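Local structure of structural PPIase-like protein L605 (Mimivirus, 2OSE) at residues H123-V132 against Y143-I154; M1-P9 against V106-P114. The protein is a homotrimeric virion-associated cyclophilin that may bind cyclosporin A and catalyse the cis-trans isomerisation of peptidyl-prolyl bonds. All coordinates share one frame; numbering follows the deposited sequence.

Contact 1: H123-V132 against Y143-I154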
ATOM      1  N   HIS A 123      24.915   4.583  13.121  1.00 34.67           N
ATOM      2  CA  HIS A 123      23.917   4.667  12.039  1.00 33.79           C
ATOM      3  C   HIS A 123      23.349   6.091  12.004  1.00 33.88           C
ATOM      4  O   HIS A 123      22.127   6.306  12.035  1.00 34.24           O
ATOM      5  CB  HIS A 123      22.802   3.612  12.278  1.00 33.31           C
ATOM      6  CG  HIS A 123      22.132   3.088  11.034  1.00 30.89           C
ATOM      7  ND1 HIS A 123      22.145   3.756   9.823  1.00 31.05           N
ATOM      8  CD2 HIS A 123      21.363   1.986  10.844  1.00 27.37           C
ATOM      9  CE1 HIS A 123      21.444   3.069   8.935  1.00 28.90           C
ATOM     10  NE2 HIS A 123      20.966   1.989   9.528  1.00 33.59           N
ATOM     11  N   GLU A 124      24.248   7.062  11.933  1.00 33.60           N
ATOM     12  CA  GLU A 124      23.896   8.468  12.104  1.00 34.10           C
ATOM     13  C   GLU A 124      24.095   9.380  10.879  1.00 33.73           C
ATOM     14  O   GLU A 124      23.729  10.555  10.912  1.00 33.66           O
ATOM     15  CB  GLU A 124      24.720   9.025  13.264  1.00 35.63           C
ATOM     16  CG  GLU A 124      24.791   8.093  14.460  1.00 39.24           C
ATOM     17  CD  GLU A 124      25.349   8.769  15.694  1.00 45.28           C
ATOM     18  OE1 GLU A 124      26.463   9.342  15.621  1.00 46.55           O
ATOM     19  OE2 GLU A 124      24.644   8.730  16.724  1.00 49.04           O
ATOM     20  N   SER A 125      24.678   8.838   9.814  1.00 32.34           N
ATOM     21  CA  SER A 125      25.133   9.619   8.683  1.00 32.28           C
ATOM     22  C   SER A 125      24.432   9.236   7.404  1.00 30.37           C
ATOM     23  O   SER A 125      23.929   8.105   7.248  1.00 29.13           O
ATOM     24  CB  SER A 125      26.634   9.398   8.451  1.00 31.70           C
ATOM     25  OG  SER A 125      27.334   9.658   9.618  1.00 37.72           O
ATOM     26  N   LYS A 126      24.438  10.205   6.490  1.00 28.87           N
ATOM     27  CA  LYS A 126      23.930  10.045   5.125  1.00 26.93           C
ATOM     28  C   LYS A 126      24.749   9.012   4.366  1.00 26.11           C
ATOM     29  O   LYS A 126      25.963   8.910   4.557  1.00 25.84           O
ATOM     30  CB  LYS A 126      24.067  11.391   4.404  1.00 27.01           C
ATOM     31  CG  LYS A 126      23.541  11.441   2.976  1.00 24.39           C
ATOM     32  CD  LYS A 126      23.691  12.882   2.522  1.00 28.09           C
ATOM     33  CE  LYS A 126      22.931  13.200   1.278  1.00 29.36           C
ATOM     34  NZ  LYS A 126      22.989  14.696   1.152  1.00 27.07           N
ATOM     35  N   GLY A 127      24.093   8.274   3.472  1.00 25.23           N
ATOM     36  CA  GLY A 127      24.795   7.331   2.610  1.00 23.49           C
ATOM     37  C   GLY A 127      25.399   6.138   3.305  1.00 22.84           C
ATOM     38  O   GLY A 127      26.363   5.569   2.808  1.00 22.83           O
ATOM     39  N   LEU A 128      24.835   5.727   4.441  1.00 22.30           N
ATOM     40  CA  LEU A 128      25.216   4.455   5.058  1.00 22.02           C
ATOM     41  C   LEU A 128      24.351   3.352   4.552  1.00 22.41           C
ATOM     42  O   LEU A 128      23.124   3.543   4.437  1.00 21.77           O
ATOM     43  CB  LEU A 128      25.099   4.544   6.583  1.00 22.65           C
ATOM     44  CG  LEU A 128      26.034   5.534   7.266  1.00 21.82           C
ATOM     45  CD1 LEU A 128      25.808   5.437   8.757  1.00 24.28           C
ATOM     46  CD2 LEU A 128      27.502   5.191   6.964  1.00 24.24           C
ATOM     47  N   LEU A 129      24.982   2.215   4.228  1.00 22.90           N
ATOM     48  CA  LEU A 129      24.317   0.989   3.809  1.00 23.45           C
ATOM     49  C   LEU A 129      24.120   0.065   5.018  1.00 24.21           C
ATOM     50  O   LEU A 129      25.065  -0.134   5.793  1.00 23.38           O
ATOM     51  CB  LEU A 129      25.187   0.208   2.795  1.00 24.00           C
ATOM     52  CG  LEU A 129      24.692  -1.195   2.392  1.00 24.45           C
ATOM     53  CD1 LEU A 129      23.451  -1.072   1.501  1.00 22.44           C
ATOM     54  CD2 LEU A 129      25.798  -2.007   1.707  1.00 22.94           C
ATOM     55  N   SER A 130      22.937  -0.538   5.130  1.00 23.55           N
ATOM     56  CA  SER A 130      22.649  -1.416   6.271  1.00 24.37           C
ATOM     57  C   SER A 130      21.763  -2.569   5.842  1.00 24.60           C
ATOM     58  O   SER A 130      21.177  -2.530   4.750  1.00 24.72           O
ATOM     59  CB  SER A 130      22.084  -0.607   7.449  1.00 23.30           C
ATOM     60  OG  SER A 130      20.854   0.063   7.132  1.00 26.17           O
ATOM     61  N   LEU A 131      21.716  -3.631   6.646  1.00 24.36           N
ATOM     62  CA  LEU A 131      20.843  -4.764   6.322  1.00 24.91           C
ATOM     63  C   LEU A 131      19.598  -4.711   7.218  1.00 24.81           C
ATOM     64  O   LEU A 131      19.688  -4.419   8.388  1.00 24.10           O
ATOM     65  CB  LEU A 131      21.562  -6.116   6.461  1.00 25.01           C
ATOM     66  CG  LEU A 131      22.741  -6.327   5.516  1.00 25.66           C
ATOM     67  CD1 LEU A 131      23.451  -7.673   5.807  1.00 24.24           C
ATOM     68  CD2 LEU A 131      22.334  -6.218   4.022  1.00 24.58           C
ATOM     69  N   VAL A 132      18.440  -4.984   6.631  1.00 25.97           N
ATOM     70  CA  VAL A 132      17.182  -4.852   7.362  1.00 25.83           C
ATOM     71  C   VAL A 132      16.837  -6.210   8.018  1.00 25.99           C
ATOM     72  O   VAL A 132      16.763  -7.234   7.325  1.00 26.49           O
ATOM     73  CB  VAL A 132      16.061  -4.354   6.417  1.00 26.33           C
ATOM     74  CG1 VAL A 132      14.693  -4.254   7.154  1.00 26.63           C
ATOM     75  CG2 VAL A 132      16.454  -2.983   5.792  1.00 23.28           C
ATOM     76  N   TYR A 143      18.697 -12.026   8.782  1.00 32.76           N
ATOM     77  CA  TYR A 143      18.903 -11.065   7.720  1.00 31.83           C
ATOM     78  C   TYR A 143      18.826 -11.773   6.402  1.00 31.63           C
ATOM     79  O   TYR A 143      18.912 -13.014   6.321  1.00 32.42           O
ATOM     80  CB  TYR A 143      20.239 -10.338   7.884  1.00 29.60           C
ATOM     81  CG  TYR A 143      20.297  -9.527   9.140  1.00 29.56           C
ATOM     82  CD1 TYR A 143      19.960  -8.177   9.136  1.00 23.10           C
ATOM     83  CD2 TYR A 143      20.679 -10.100  10.342  1.00 24.87           C
ATOM     84  CE1 TYR A 143      20.003  -7.439  10.280  1.00 25.69           C
ATOM     85  CE2 TYR A 143      20.712  -9.372  11.494  1.00 26.95           C
ATOM     86  CZ  TYR A 143      20.363  -8.043  11.468  1.00 27.73           C
ATOM     87  OH  TYR A 143      20.428  -7.286  12.613  1.00 29.45           O
ATOM     88  N   ASP A 144      18.626 -10.983   5.361  1.00 31.55           N
ATOM     89  CA  ASP A 144      18.612 -11.502   4.015  1.00 32.16           C
ATOM     90  C   ASP A 144      19.204 -10.432   3.053  1.00 31.74           C
ATOM     91  O   ASP A 144      20.025  -9.588   3.466  1.00 31.11           O
ATOM     92  CB  ASP A 144      17.190 -12.037   3.635  1.00 33.10           C
ATOM     93  CG  ASP A 144      16.070 -10.996   3.802  1.00 35.16           C
ATOM     94  OD1 ASP A 144      16.365  -9.760   3.812  1.00 31.40           O
ATOM     95  OD2 ASP A 144      14.870 -11.420   3.911  1.00 34.12           O
ATOM     96  N   SER A 145      18.794 -10.496   1.794  1.00 31.11           N
ATOM     97  CA  SER A 145      19.177  -9.540   0.752  1.00 31.06           C
ATOM     98  C   SER A 145      18.631  -8.105   0.922  1.00 29.40           C
ATOM     99  O   SER A 145      19.059  -7.196   0.189  1.00 29.43           O
ATOM    100  CB  SER A 145      18.712 -10.096  -0.591  1.00 30.74           C
ATOM    101  OG  SER A 145      17.303 -10.331  -0.572  1.00 33.47           O
ATOM    102  N   THR A 146      17.669  -7.925   1.835  1.00 28.12           N
ATOM    103  CA  THR A 146      17.028  -6.636   2.121  1.00 27.87           C
ATOM    104  C   THR A 146      17.974  -5.612   2.759  1.00 26.32           C
ATOM    105  O   THR A 146      18.547  -5.845   3.816  1.00 25.23           O
ATOM    106  CB  THR A 146      15.786  -6.788   3.060  1.00 28.73           C
ATOM    107  OG1 THR A 146      14.955  -7.857   2.569  1.00 31.09           O
ATOM    108  CG2 THR A 146      14.966  -5.464   3.094  1.00 27.79           C
ATOM    109  N   PHE A 147      18.122  -4.465   2.101  1.00 24.90           N
ATOM    110  CA  PHE A 147      19.125  -3.511   2.527  1.00 24.02           C
ATOM    111  C   PHE A 147      18.567  -2.091   2.477  1.00 23.40           C
ATOM    112  O   PHE A 147      17.656  -1.802   1.719  1.00 23.79           O
ATOM    113  CB  PHE A 147      20.407  -3.665   1.663  1.00 22.74           C
ATOM    114  CG  PHE A 147      20.271  -3.117   0.252  1.00 22.58           C
ATOM    115  CD1 PHE A 147      20.425  -1.751   0.009  1.00 24.64           C
ATOM    116  CD2 PHE A 147      19.997  -3.956  -0.813  1.00 21.12           C
ATOM    117  CE1 PHE A 147      20.320  -1.248  -1.262  1.00 24.81           C
ATOM    118  CE2 PHE A 147      19.887  -3.462  -2.114  1.00 21.02           C
ATOM    119  CZ  PHE A 147      20.049  -2.115  -2.327  1.00 22.93           C
ATOM    120  N   MET A 148      19.145  -1.210   3.277  1.00 23.36           N
ATOM    121  CA  MET A 148      18.710   0.153   3.399  1.00 23.09           C
ATOM    122  C   MET A 148      19.895   1.088   3.143  1.00 23.07           C
ATOM    123  O   MET A 148      21.006   0.796   3.559  1.00 21.57           O
ATOM    124  CB  MET A 148      18.239   0.356   4.836  1.00 22.75           C
ATOM    125  CG  MET A 148      17.711   1.754   5.144  1.00 23.02           C
ATOM    126  SD  MET A 148      17.304   2.012   6.876  1.00 26.67           S
ATOM    127  CE  MET A 148      15.737   1.079   6.949  1.00 28.07           C
ATOM    128  N   ILE A 149      19.624   2.230   2.499  1.00 22.88           N
ATOM    129  CA  ILE A 149      20.602   3.335   2.409  1.00 21.99           C
ATOM    130  C   ILE A 149      19.972   4.595   2.952  1.00 22.36           C
ATOM    131  O   ILE A 149      18.833   4.970   2.565  1.00 21.53           O
ATOM    132  CB  ILE A 149      21.102   3.543   0.921  1.00 21.21           C
ATOM    133  CG1 ILE A 149      21.729   2.252   0.377  1.00 21.09           C
ATOM    134  CG2 ILE A 149      22.071   4.727   0.822  1.00 20.88           C
ATOM    135  CD1 ILE A 149      22.168   2.345  -1.069  1.00 20.75           C
ATOM    136  N   THR A 150      20.700   5.283   3.831  1.00 23.09           N
ATOM    137  CA  THR A 150      20.192   6.526   4.413  1.00 22.96           C
ATOM    138  C   THR A 150      20.335   7.694   3.440  1.00 23.46           C
ATOM    139  O   THR A 150      21.386   7.839   2.758  1.00 23.03           O
ATOM    140  CB  THR A 150      20.898   6.909   5.752  1.00 23.59           C
ATOM    141  OG1 THR A 150      22.328   6.805   5.588  1.00 25.04           O
ATOM    142  CG2 THR A 150      20.462   5.989   6.894  1.00 23.71           C
ATOM    143  N   LEU A 151      19.322   8.581   3.439  1.00 23.87           N
ATOM    144  CA  LEU A 151      19.278   9.754   2.542  1.00 24.61           C
ATOM    145  C   LEU A 151      19.773  10.999   3.248  1.00 26.38           C
ATOM    146  O   LEU A 151      20.008  12.038   2.609  1.00 26.60           O
ATOM    147  CB  LEU A 151      17.862  10.012   1.988  1.00 23.98           C
ATOM    148  CG  LEU A 151      17.265   8.899   1.126  1.00 22.99           C
ATOM    149  CD1 LEU A 151      15.787   9.172   0.809  1.00 24.48           C
ATOM    150  CD2 LEU A 151      18.051   8.652  -0.178  1.00 17.63           C
ATOM    151  N   ASP A 152      19.933  10.912   4.569  1.00 27.84           N
ATOM    152  CA  ASP A 152      20.405  12.069   5.311  1.00 29.38           C
ATOM    153  C   ASP A 152      21.130  11.625   6.563  1.00 29.98           C
ATOM    154  O   ASP A 152      21.138  10.430   6.878  1.00 29.44           O
ATOM    155  CB  ASP A 152      19.221  12.967   5.685  1.00 29.99           C
ATOM    156  CG  ASP A 152      19.634  14.412   5.910  1.00 34.69           C
ATOM    157  OD1 ASP A 152      20.856  14.728   5.966  1.00 40.09           O
ATOM    158  OD2 ASP A 152      18.730  15.245   6.021  1.00 40.83           O
ATOM    159  N   ASP A 153      21.749  12.595   7.249  1.00 30.43           N
ATOM    160  CA  ASP A 153      22.280  12.421   8.600  1.00 33.16           C
ATOM    161  C   ASP A 153      21.078  12.415   9.566  1.00 33.65           C
ATOM    162  O   ASP A 153      20.004  12.913   9.229  1.00 33.18           O
ATOM    163  CB  ASP A 153      23.166  13.623   8.992  1.00 33.25           C
ATOM    164  CG  ASP A 153      24.381  13.791   8.100  1.00 37.76           C
ATOM    165  OD1 ASP A 153      24.946  12.782   7.608  1.00 39.86           O
ATOM    166  OD2 ASP A 153      24.785  14.960   7.904  1.00 44.08           O
ATOM    167  N   ILE A 154      21.262  11.873  10.764  1.00 35.87           N
ATOM    168  CA  ILE A 154      20.269  12.099  11.822  1.00 37.51           C
ATOM    169  C   ILE A 154      20.085  13.606  12.031  1.00 38.81           C
ATOM    170  O   ILE A 154      21.053  14.365  12.019  1.00 38.49           O
ATOM    171  CB  ILE A 154      20.664  11.450  13.156  1.00 37.83           C
ATOM    172  CG1 ILE A 154      20.665   9.926  13.048  1.00 37.25           C
ATOM    173  CG2 ILE A 154      19.697  11.881  14.262  1.00 38.89           C
ATOM    174  CD1 ILE A 154      20.895   9.201  14.388  1.00 37.80           C
TER
HETATM  175  O   HOH W   1      18.687  -8.133   5.683  1.00 27.18           O

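Contact 2: M1-P9 against V106-P114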
ATOM      1  N   MET A   1      26.356 -21.831  -8.587  1.00 67.23           N
ATOM      2  CA  MET A   1      26.911 -21.674  -7.213  1.00 66.94           C
ATOM      3  C   MET A   1      25.868 -21.325  -6.137  1.00 65.44           C
ATOM      4  O   MET A   1      24.835 -20.691  -6.398  1.00 65.04           O
ATOM      5  CB  MET A   1      28.051 -20.633  -7.186  1.00 67.23           C
ATOM      6  CG  MET A   1      29.452 -21.192  -7.482  1.00 68.03           C
ATOM      7  SD  MET A   1      30.822 -20.396  -6.565  1.00 69.95           S
ATOM      8  CE  MET A   1      32.259 -21.038  -7.437  1.00 69.55           C
ATOM      9  N   ASN A   2      26.162 -21.808  -4.935  1.00 63.53           N
ATOM     10  CA  ASN A   2      25.656 -21.292  -3.680  1.00 61.67           C
ATOM     11  C   ASN A   2      26.887 -21.190  -2.800  1.00 60.50           C
ATOM     12  O   ASN A   2      27.962 -21.690  -3.167  1.00 60.42           O
ATOM     13  CB  ASN A   2      24.665 -22.260  -3.040  1.00 61.69           C
ATOM     14  CG  ASN A   2      23.314 -22.242  -3.708  1.00 61.07           C
ATOM     15  OD1 ASN A   2      22.532 -21.317  -3.520  1.00 59.87           O
ATOM     16  ND2 ASN A   2      23.017 -23.283  -4.474  1.00 60.82           N
ATOM     17  N   TYR A   3      26.741 -20.538  -1.650  1.00 59.03           N
ATOM     18  CA  TYR A   3      27.808 -20.474  -0.652  1.00 57.54           C
ATOM     19  C   TYR A   3      27.351 -21.133   0.662  1.00 56.93           C
ATOM     20  O   TYR A   3      26.159 -21.387   0.864  1.00 56.76           O
ATOM     21  CB  TYR A   3      28.284 -19.022  -0.465  1.00 57.09           C
ATOM     22  CG  TYR A   3      28.968 -18.468  -1.714  1.00 56.82           C
ATOM     23  CD1 TYR A   3      30.319 -18.743  -1.968  1.00 57.03           C
ATOM     24  CD2 TYR A   3      28.263 -17.701  -2.657  1.00 55.87           C
ATOM     25  CE1 TYR A   3      30.962 -18.257  -3.109  1.00 56.85           C
ATOM     26  CE2 TYR A   3      28.896 -17.211  -3.815  1.00 56.72           C
ATOM     27  CZ  TYR A   3      30.256 -17.491  -4.025  1.00 57.46           C
ATOM     28  OH  TYR A   3      30.926 -17.029  -5.143  1.00 56.85           O
ATOM     29  N   SER A   4      28.298 -21.442   1.538  1.00 56.12           N
ATOM     30  CA  SER A   4      27.955 -22.021   2.832  1.00 55.44           C
ATOM     31  C   SER A   4      28.278 -21.035   3.946  1.00 55.07           C
ATOM     32  O   SER A   4      29.327 -20.386   3.928  1.00 54.13           O
ATOM     33  CB  SER A   4      28.689 -23.363   3.054  1.00 55.71           C
ATOM     34  OG  SER A   4      28.503 -23.843   4.383  1.00 54.89           O
ATOM     35  N   LEU A   5      27.363 -20.936   4.911  1.00 54.92           N
ATOM     36  CA  LEU A   5      27.537 -20.085   6.093  1.00 55.23           C
ATOM     37  C   LEU A   5      28.656 -20.580   7.001  1.00 56.09           C
ATOM     38  O   LEU A   5      29.246 -19.813   7.778  1.00 56.68           O
ATOM     39  CB  LEU A   5      26.224 -19.989   6.872  1.00 54.70           C
ATOM     40  CG  LEU A   5      25.103 -19.183   6.205  1.00 52.97           C
ATOM     41  CD1 LEU A   5      23.724 -19.538   6.773  1.00 51.93           C
ATOM     42  CD2 LEU A   5      25.386 -17.698   6.341  1.00 49.37           C
ATOM     43  N   GLU A   6      28.944 -21.870   6.885  1.00 56.73           N
ATOM     44  CA  GLU A   6      30.009 -22.534   7.640  1.00 57.11           C
ATOM     45  C   GLU A   6      31.379 -22.249   6.996  1.00 56.69           C
ATOM     46  O   GLU A   6      32.412 -22.223   7.680  1.00 56.80           O
ATOM     47  CB  GLU A   6      29.724 -24.049   7.709  1.00 57.36           C
ATOM     48  CG  GLU A   6      28.529 -24.467   8.609  1.00 59.73           C
ATOM     49  CD  GLU A   6      27.130 -24.009   8.108  1.00 63.16           C
ATOM     50  OE1 GLU A   6      26.679 -24.430   7.004  1.00 63.26           O
ATOM     51  OE2 GLU A   6      26.467 -23.243   8.855  1.00 63.74           O
ATOM     52  N   ASP A   7      31.364 -22.006   5.683  1.00 56.10           N
ATOM     53  CA  ASP A   7      32.578 -21.795   4.897  1.00 55.50           C
ATOM     54  C   ASP A   7      32.451 -20.577   3.953  1.00 53.96           C
ATOM     55  O   ASP A   7      32.320 -20.718   2.732  1.00 53.87           O
ATOM     56  CB  ASP A   7      32.912 -23.083   4.121  1.00 56.20           C
ATOM     57  CG  ASP A   7      34.335 -23.082   3.536  1.00 58.00           C
ATOM     58  OD1 ASP A   7      35.256 -22.484   4.157  1.00 58.96           O
ATOM     59  OD2 ASP A   7      34.520 -23.696   2.452  1.00 59.53           O
ATOM     60  N   LEU A   8      32.494 -19.386   4.538  1.00 52.36           N
ATOM     61  CA  LEU A   8      32.171 -18.143   3.828  1.00 50.72           C
ATOM     62  C   LEU A   8      33.199 -17.772   2.769  1.00 49.78           C
ATOM     63  O   LEU A   8      34.409 -17.885   3.023  1.00 49.13           O
ATOM     64  CB  LEU A   8      32.101 -16.983   4.821  1.00 50.82           C
ATOM     65  CG  LEU A   8      30.912 -16.815   5.756  1.00 49.58           C
ATOM     66  CD1 LEU A   8      31.138 -15.534   6.526  1.00 48.03           C
ATOM     67  CD2 LEU A   8      29.617 -16.770   4.958  1.00 47.64           C
ATOM     68  N   PRO A   9      32.734 -17.259   1.606  1.00 48.66           N
ATOM     69  CA  PRO A   9      33.734 -16.763   0.654  1.00 47.54           C
ATOM     70  C   PRO A   9      34.405 -15.550   1.272  1.00 46.41           C
ATOM     71  O   PRO A   9      33.965 -15.053   2.320  1.00 45.44           O
ATOM     72  CB  PRO A   9      32.908 -16.385  -0.587  1.00 47.66           C
ATOM     73  CG  PRO A   9      31.530 -16.123  -0.056  1.00 48.18           C
ATOM     74  CD  PRO A   9      31.355 -17.058   1.122  1.00 48.95           C
ATOM     75  N   VAL A 106      22.332 -16.073  -0.871  1.00 41.77           N
ATOM     76  CA  VAL A 106      23.193 -16.925  -1.713  1.00 42.24           C
ATOM     77  C   VAL A 106      23.509 -18.272  -1.021  1.00 43.02           C
ATOM     78  O   VAL A 106      24.118 -19.165  -1.615  1.00 42.83           O
ATOM     79  CB  VAL A 106      24.527 -16.212  -2.112  1.00 42.22           C
ATOM     80  CG1 VAL A 106      24.254 -14.955  -2.947  1.00 41.81           C
ATOM     81  CG2 VAL A 106      25.391 -15.864  -0.862  1.00 41.55           C
ATOM     82  N   TYR A 107      23.097 -18.402   0.235  1.00 43.30           N
ATOM     83  CA  TYR A 107      23.375 -19.607   1.008  1.00 44.06           C
ATOM     84  C   TYR A 107      22.247 -20.642   0.902  1.00 45.00           C
ATOM     85  O   TYR A 107      21.686 -21.046   1.918  1.00 44.63           O
ATOM     86  CB  TYR A 107      23.595 -19.209   2.464  1.00 43.26           C
ATOM     87  CG  TYR A 107      24.575 -18.060   2.633  1.00 42.47           C
ATOM     88  CD1 TYR A 107      25.929 -18.220   2.314  1.00 41.49           C
ATOM     89  CD2 TYR A 107      24.151 -16.819   3.123  1.00 40.85           C
ATOM     90  CE1 TYR A 107      26.842 -17.168   2.483  1.00 40.84           C
ATOM     91  CE2 TYR A 107      25.061 -15.761   3.313  1.00 39.88           C
ATOM     92  CZ  TYR A 107      26.401 -15.948   2.977  1.00 41.71           C
ATOM     93  OH  TYR A 107      27.292 -14.918   3.125  1.00 43.15           O
ATOM     94  N   CYS A 108      21.922 -21.068  -0.323  1.00 46.32           N
ATOM     95  CA  CYS A 108      20.707 -21.872  -0.596  1.00 48.18           C
ATOM     96  C   CYS A 108      19.443 -21.238   0.010  1.00 48.52           C
ATOM     97  O   CYS A 108      18.525 -21.945   0.482  1.00 48.48           O
ATOM     98  CB  CYS A 108      20.863 -23.313  -0.096  1.00 48.29           C
ATOM     99  SG  CYS A 108      22.350 -24.118  -0.703  1.00 53.53           S
ATOM    100  N   ASP A 109      19.413 -19.901   0.008  1.00 48.50           N
ATOM    101  CA  ASP A 109      18.307 -19.125   0.565  1.00 48.12           C
ATOM    102  C   ASP A 109      18.074 -19.352   2.048  1.00 48.01           C
ATOM    103  O   ASP A 109      16.995 -19.039   2.573  1.00 47.66           O
ATOM    104  CB  ASP A 109      17.027 -19.349  -0.241  1.00 49.09           C
ATOM    105  CG  ASP A 109      17.087 -18.698  -1.598  1.00 49.26           C
ATOM    106  OD1 ASP A 109      17.059 -17.440  -1.661  1.00 49.06           O
ATOM    107  OD2 ASP A 109      17.196 -19.443  -2.598  1.00 51.08           O
ATOM    108  N   GLU A 110      19.094 -19.877   2.725  1.00 47.46           N
ATOM    109  CA  GLU A 110      19.079 -19.957   4.180  1.00 47.84           C
ATOM    110  C   GLU A 110      19.095 -18.550   4.771  1.00 46.47           C
ATOM    111  O   GLU A 110      19.809 -17.669   4.263  1.00 46.21           O
ATOM    112  CB  GLU A 110      20.303 -20.704   4.719  1.00 47.47           C
ATOM    113  CG  GLU A 110      20.372 -22.194   4.442  1.00 50.07           C
ATOM    114  CD  GLU A 110      21.639 -22.811   5.047  1.00 50.93           C
ATOM    115  OE1 GLU A 110      22.517 -23.221   4.260  1.00 56.15           O
ATOM    116  OE2 GLU A 110      21.773 -22.861   6.304  1.00 54.69           O
ATOM    117  N   PRO A 111      18.319 -18.339   5.852  1.00 45.00           N
ATOM    118  CA  PRO A 111      18.413 -17.129   6.651  1.00 43.53           C
ATOM    119  C   PRO A 111      19.849 -16.885   7.103  1.00 42.23           C
ATOM    120  O   PRO A 111      20.592 -17.851   7.357  1.00 42.39           O
ATOM    121  CB  PRO A 111      17.568 -17.452   7.889  1.00 44.05           C
ATOM    122  CG  PRO A 111      16.621 -18.516   7.475  1.00 44.91           C
ATOM    123  CD  PRO A 111      17.279 -19.270   6.344  1.00 45.51           C
ATOM    124  N   ILE A 112      20.231 -15.614   7.228  1.00 39.42           N
ATOM    125  CA  ILE A 112      21.551 -15.268   7.754  1.00 36.94           C
ATOM    126  C   ILE A 112      21.454 -14.890   9.219  1.00 36.32           C
ATOM    127  O   ILE A 112      20.788 -13.930   9.554  1.00 35.46           O
ATOM    128  CB  ILE A 112      22.236 -14.083   6.959  1.00 36.80           C
ATOM    129  CG1 ILE A 112      22.277 -14.400   5.472  1.00 34.23           C
ATOM    130  CG2 ILE A 112      23.642 -13.804   7.511  1.00 33.45           C
ATOM    131  CD1 ILE A 112      22.451 -13.175   4.569  1.00 36.22           C
ATOM    132  N   PRO A 113      22.145 -15.647  10.108  1.00 36.77           N
ATOM    133  CA  PRO A 113      22.146 -15.366  11.542  1.00 36.18           C
ATOM    134  C   PRO A 113      22.834 -14.072  11.896  1.00 35.81           C
ATOM    135  O   PRO A 113      23.718 -13.636  11.159  1.00 35.75           O
ATOM    136  CB  PRO A 113      22.932 -16.549  12.134  1.00 36.77           C
ATOM    137  CG  PRO A 113      22.776 -17.621  11.135  1.00 38.27           C
ATOM    138  CD  PRO A 113      22.890 -16.885   9.815  1.00 36.69           C
ATOM    139  N   PRO A 114      22.455 -13.474  13.040  1.00 35.25           N
ATOM    140  CA  PRO A 114      23.074 -12.235  13.448  1.00 35.90           C
ATOM    141  C   PRO A 114      24.454 -12.475  14.075  1.00 36.78           C
ATOM    142  O   PRO A 114      24.695 -12.109  15.219  1.00 36.82           O
ATOM    143  CB  PRO A 114      22.070 -11.636  14.455  1.00 35.84           C
ATOM    144  CG  PRO A 114      21.201 -12.790  14.919  1.00 34.96           C
ATOM    145  CD  PRO A 114      21.449 -13.962  14.020  1.00 35.77           C
TER

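Contact 1: H123-V132 against Y143-I154
Thr150 uses both branches of its side chain, OG1 on residues 125-128 and CG2 on His123. Its first torsion, 48°, sets OG1 between the backbone N and the carbonyl carbon, where OG1 donates to Ser125 O at 2.6 Å, in the carbonyl plane on a lone pair, and accepts from Leu128 N at 3.0 Å. The methyl CG2 lies obliquely against the His123 ring, 3.7 Å from CE1. Beyond this two-bonded hydroxyl, strands 128-131 and 147-150 run antiparallel (155° between axes), with Ser130 and Met148 a hydrogen-bonded pair. On one face Leu129 CD1 packs on Phe147 CD1 at 3.4 Å; on the other, Ser130 OG touches Met148 CB at 3.5 Å and shares a hydrogen bond with His123 NE2. Toward solvent the side chains fit more loosely, Glu124 CB and Ile154 CD1 being 4.0 Å apart, although bonds to the backbone persist: Ile154 N donates to Glu124 O, and Lys126 N to Asp153 OD1 on its anti side. The extended Lys126 chain passes Leu151 O before NZ pairs with Asp181. This antiparallel pair belongs to the cyclophilin barrel: strand 168-175 flanks 128-131, strand 89-92 flanks 147-150, and Leu180 of helix 177-186 packs on Ile149.

Contact 2: M1-P9 against V106-P114
The Tyr107 ring is sandwiched between two aliphatic groups. Leu5 CD2 sits 3.5 Å above one face, over the ring centre and 14° off the normal, the geometry of a CH-pi contact; Val106 CG2 lies over the opposite face, its first torsion (-62° to CG1) leaving it between backbone N and carbonyl carbon. At the edge, near the ring plane, come Tyr3 O, 3.5 Å from Tyr107 CD1, and Ile112 CD1. Leu8 CD2 approaches obliquely, 3.5 Å from Tyr107 OH, whose hydrogen-bond partner is Ala42 O of helix 41-52. The Tyr3 ring is met obliquely by Val106 CG2, 3.9 Å from Tyr3 CD2. Tyr107 is offered to residues 1-9 by a compact loop between strands 89-92 and 128-135: it is the centre of an inverse gamma turn and the first residue of a type I' beta turn ending at Glu110, with Cys108 and Asp109 at positive phi. The N-terminal segment, preceding strand 16-23, curls round the ring through an ST turn, in which Ser4 OG accepts from Glu6 N. Between the backbones, Tyr3 N donates to Val106 O at 3.0 Å, nearly straight at 165° but from above the carbonyl plane. Asn2 OD1 takes its main hydrogen bond from Arg74 NH1, and Cys108 N adds a weak one, while Cys108 SG lies 3.7 Å from Asn2 CG. The other Leu5 methyl, CD1, reaches Pro111 O at 3.6 Å.

The centres of contacts 1 and 2 are about 22 Å apart; contact 1 lies about 7 Å from the chain centre and contact 2 about 17 Å. They meet where Tyr143 N and Ile112 O, 2.9 Å apart, probably hydrogen-bond. Tyr143 CE2 also packs against Pro114 CB at 4.0 Å. Helix 41-52 serves both: Phe47 meets Phe147 edge-to-face, and Ala42 and Asn46 touch Ile112. Only contact 1 reaches another chain: Arg193 of the second subunit bridges to Asp144 OD1, and Ala191 of that subunit packs on Val132 and Met148. By cyclophilin topology Val132 and Met148 probably lie at the family's proline pocket, in which case Ala191 of the second subunit would partly fill it.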